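PDB 3A79: toll-like receptor 6, Variable lymphocyte receptor B from Mus musculus, which probably recognises diacylated lipopeptides of microbes together with TLR2 as an innate immune receptor, here as an ectodomain fused to part of a hagfish lymphocyte receptor. Local coordinates for residues Glu310-Gln315 with Asp340-His345. Sequence-based numbering, arbitrary orientation.
Sequences EHVKNQ and DTPFIH. With NAG (2-acetamido-2-deoxy-beta-D-glucopyranose), chain G; NAG (2-acetamido-2-deoxy-beta-D-glucopyranose), chain C.
His311 and Val312 meet Asp340 and Thr341 where strand 306-314 of one leucine-rich repeat meets the loop following strand 335-339 of the next, both in the Toll-like receptor part of the fusion. The strand pairing of the solenoid's concave face carries on into the loop: Val312 N donates to Asp340 O at 2.8 Å, next to the backbone bond of His311 with Ser339.

Beside this bond, Asp340 places its carboxylate on a short side chain near the ring N-H of His311: ND1 donates to OD2 over 3.1 Å, a bent bond (136° at the hydrogen) reaching OD2 from above the carboxylate plane. The imidazole and carboxylate planes stand 41° apart, and with CG of His311 anti to the backbone N (chi1 -168°) the ring is carried alongside the acid.

Glu310 has the length to reach sugar. Its extended chain forks between two linked N-acetylglucosamine units of a glycan carried by the protein, OE1 accepting from O6 of the chain C unit and OE2 from N2 of the chain G unit at 3.0 Å; Arg386 also bonds the glycan. An alanine here would remove both acceptors and is likely to leave that hydroxyl and acetamido N-H without their carboxylate partner, the sugars less firmly held.

Further along, packing is apolar. Branched Val312 lays CG2 against the CG2 methyl of Thr341 and turns CG1 to CZ of Phe343, 4.1 Å away. The ring of Pro342, which asks for no partner at N, has CD near the Val312 carbonyl and CG 4.2 Å from Asn314 CB. Phe343 also rests on Leu324 of helix 321-329. Thr341 begins an ST turn, its OG1 accepting from Phe343 N at 2.8 Å, and its CB sits 3.8 Å above the centre of the Phe343 ring.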
loop_
_atom_site.group_PDB
_atom_site.type_symbol
_atom_site.label_atom_id
_atom_site.label_comp_id
_atom_site.label_asym_id
_atom_site.label_seq_id
_atom_site.Cartn_x
_atom_site.Cartn_y
_atom_site.Cartn_z
ATOM N N GLU B 310 -13.927 -4.160 15.113
ATOM C CA GLU B 310 -12.943 -4.998 14.437
ATOM C C GLU B 310 -13.572 -5.895 13.396
ATOM O O GLU B 310 -14.491 -6.651 13.689
ATOM C CB GLU B 310 -12.149 -5.857 15.429
ATOM C CG GLU B 310 -10.830 -6.373 14.851
ATOM C CD GLU B 310 -10.081 -7.338 15.769
ATOM O OE1 GLU B 310 -10.046 -7.114 17.006
ATOM O OE2 GLU B 310 -9.513 -8.319 15.236
ATOM N N HIS B 311 -13.044 -5.823 12.183
ATOM C CA HIS B 311 -13.529 -6.628 11.067
ATOM C C HIS B 311 -14.832 -6.079 10.539
ATOM O O HIS B 311 -15.903 -6.451 11.005
ATOM C CB HIS B 311 -13.709 -8.095 11.457
ATOM C CG HIS B 311 -13.929 -8.995 10.284
ATOM N ND1 HIS B 311 -13.124 -8.963 9.165
ATOM C CD2 HIS B 311 -14.865 -9.941 10.045
ATOM C CE1 HIS B 311 -13.555 -9.849 8.290
ATOM N NE2 HIS B 311 -14.609 -10.461 8.800
ATOM N N VAL B 312 -14.741 -5.196 9.558
ATOM C CA VAL B 312 -15.922 -4.533 9.050
ATOM C C VAL B 312 -16.043 -4.784 7.568
ATOM O O VAL B 312 -15.180 -4.374 6.797
ATOM C CB VAL B 312 -15.856 -3.027 9.294
ATOM C CG1 VAL B 312 -17.094 -2.356 8.730
ATOM C CG2 VAL B 312 -15.712 -2.746 10.780
ATOM N N LYS B 313 -17.103 -5.483 7.176
ATOM C CA LYS B 313 -17.404 -5.689 5.766
ATOM C C LYS B 313 -18.407 -4.544 5.408
ATOM O O LYS B 313 -19.298 -4.235 6.197
ATOM C CB LYS B 313 -17.900 -7.164 5.482
ATOM C CG LYS B 313 -17.305 -8.372 6.425
ATOM C CD LYS B 313 -17.465 -9.902 5.898
ATOM C CE LYS B 313 -16.852 -11.041 6.867
ATOM N NZ LYS B 313 -16.649 -12.566 6.473
ATOM N N ASN B 314 -18.225 -3.852 4.282
ATOM C CA ASN B 314 -19.192 -2.810 3.865
ATOM C C ASN B 314 -19.766 -3.004 2.449
ATOM O O ASN B 314 -19.028 -3.064 1.472
ATOM C CB ASN B 314 -18.600 -1.403 4.017
ATOM C CG ASN B 314 -19.532 -0.299 3.491
ATOM O OD1 ASN B 314 -20.665 -0.555 3.092
ATOM N ND2 ASN B 314 -19.041 0.936 3.489
ATOM N N GLN B 315 -21.087 -3.090 2.349
ATOM C CA GLN B 315 -21.754 -3.420 1.092
ATOM C C GLN B 315 -22.261 -2.213 0.303
ATOM O O GLN B 315 -22.747 -2.368 -0.815
ATOM C CB GLN B 315 -22.923 -4.368 1.347
ATOM C CG GLN B 315 -22.540 -5.605 2.105
ATOM C CD GLN B 315 -23.706 -6.541 2.283
ATOM O OE1 GLN B 315 -24.862 -6.181 1.999
ATOM N NE2 GLN B 315 -23.419 -7.756 2.757
ATOM N N ASP B 340 -9.319 -3.506 10.799
ATOM C CA ASP B 340 -9.689 -4.520 9.812
ATOM C C ASP B 340 -10.982 -4.168 9.052
ATOM O O ASP B 340 -11.950 -4.926 9.054
ATOM C CB ASP B 340 -9.810 -5.881 10.491
ATOM C CG ASP B 340 -9.970 -7.024 9.507
ATOM O OD1 ASP B 340 -9.827 -6.816 8.276
ATOM O OD2 ASP B 340 -10.243 -8.145 9.989
ATOM N N THR B 341 -10.973 -3.016 8.392
ATOM C CA THR B 341 -12.127 -2.524 7.667
ATOM C C THR B 341 -11.649 -2.017 6.322
ATOM O O THR B 341 -10.451 -1.871 6.113
ATOM C CB THR B 341 -12.704 -1.325 8.388
ATOM O OG1 THR B 341 -11.986 -0.158 7.974
ATOM C CG2 THR B 341 -12.562 -1.493 9.894
ATOM N N PRO B 342 -12.584 -1.715 5.410
ATOM C CA PRO B 342 -12.227 -1.116 4.118
ATOM C C PRO B 342 -12.021 0.396 4.196
ATOM O O PRO B 342 -11.877 1.021 3.147
ATOM C CB PRO B 342 -13.461 -1.378 3.250
ATOM C CG PRO B 342 -14.448 -2.108 4.124
ATOM C CD PRO B 342 -14.032 -1.925 5.531
ATOM N N PHE B 343 -12.018 0.979 5.394
ATOM C CA PHE B 343 -11.977 2.437 5.510
ATOM C C PHE B 343 -10.688 3.027 4.930
ATOM O O PHE B 343 -9.615 2.445 5.070
ATOM C CB PHE B 343 -12.193 2.897 6.959
ATOM C CG PHE B 343 -13.492 2.434 7.558
ATOM C CD1 PHE B 343 -14.543 2.030 6.747
ATOM C CD2 PHE B 343 -13.672 2.421 8.931
ATOM C CE1 PHE B 343 -15.741 1.597 7.299
ATOM C CE2 PHE B 343 -14.874 1.994 9.484
ATOM C CZ PHE B 343 -15.905 1.578 8.665
ATOM N N ILE B 344 -10.807 4.184 4.282
ATOM C CA ILE B 344 -9.685 4.818 3.595
ATOM C C ILE B 344 -9.167 6.054 4.329
ATOM O O ILE B 344 -8.190 6.682 3.899
ATOM C CB ILE B 344 -10.089 5.251 2.185
ATOM C CG1 ILE B 344 -11.278 6.201 2.256
ATOM C CG2 ILE B 344 -10.452 4.059 1.337
ATOM C CD1 ILE B 344 -11.723 6.711 0.900
ATOM N N HIS B 345 -9.815 6.392 5.442
ATOM C CA HIS B 345 -9.602 7.682 6.091
ATOM C C HIS B 345 -10.311 7.807 7.437
ATOM O O HIS B 345 -11.181 7.003 7.778
ATOM C CB HIS B 345 -10.106 8.797 5.171
ATOM C CG HIS B 345 -9.530 10.142 5.485
ATOM N ND1 HIS B 345 -8.228 10.480 5.187
ATOM C CD2 HIS B 345 -10.074 11.232 6.072
ATOM C CE1 HIS B 345 -7.997 11.719 5.574
ATOM N NE2 HIS B 345 -9.099 12.197 6.120
HETATM C C1 NAG G . -6.086 -7.536 17.757
HETATM C C2 NAG G . -6.028 -8.507 16.566
HETATM C C3 NAG G . -6.767 -9.806 16.849
HETATM C C4 NAG G . -6.239 -10.415 18.142
HETATM C C5 NAG G . -6.466 -9.412 19.269
HETATM C C6 NAG G . -5.892 -9.902 20.591
HETATM C C7 NAG G . -5.694 -7.626 14.332
HETATM C C8 NAG G . -6.342 -7.215 13.032
HETATM N N2 NAG G . -6.523 -7.939 15.327
HETATM O O3 NAG G . -6.688 -10.677 15.736
HETATM O O4 NAG G . -6.893 -11.646 18.396
HETATM O O5 NAG G . -5.851 -8.170 18.998
HETATM O O6 NAG G . -4.482 -9.889 20.519
HETATM O O7 NAG G . -4.459 -7.652 14.462
HETATM C C1 NAG C . -5.170 -2.301 18.031
HETATM C C2 NAG C . -4.671 -3.118 19.225
HETATM C C3 NAG C . -4.477 -4.608 18.930
HETATM C C4 NAG C . -5.581 -5.215 18.061
HETATM C C5 NAG C . -5.967 -4.265 16.927
HETATM C C6 NAG C . -7.211 -4.768 16.217
HETATM C C7 NAG C . -3.270 -2.011 20.896
HETATM C C8 NAG C . -1.871 -1.616 21.284
HETATM N N2 NAG C . -3.407 -2.580 19.694
HETATM O O3 NAG C . -4.356 -5.331 20.143
HETATM O O4 NAG C . -5.121 -6.474 17.575
HETATM O O5 NAG C . -6.245 -2.969 17.411
HETATM O O6 NAG C . -8.176 -5.094 17.192
HETATM O O7 NAG C . -4.216 -1.805 21.665
#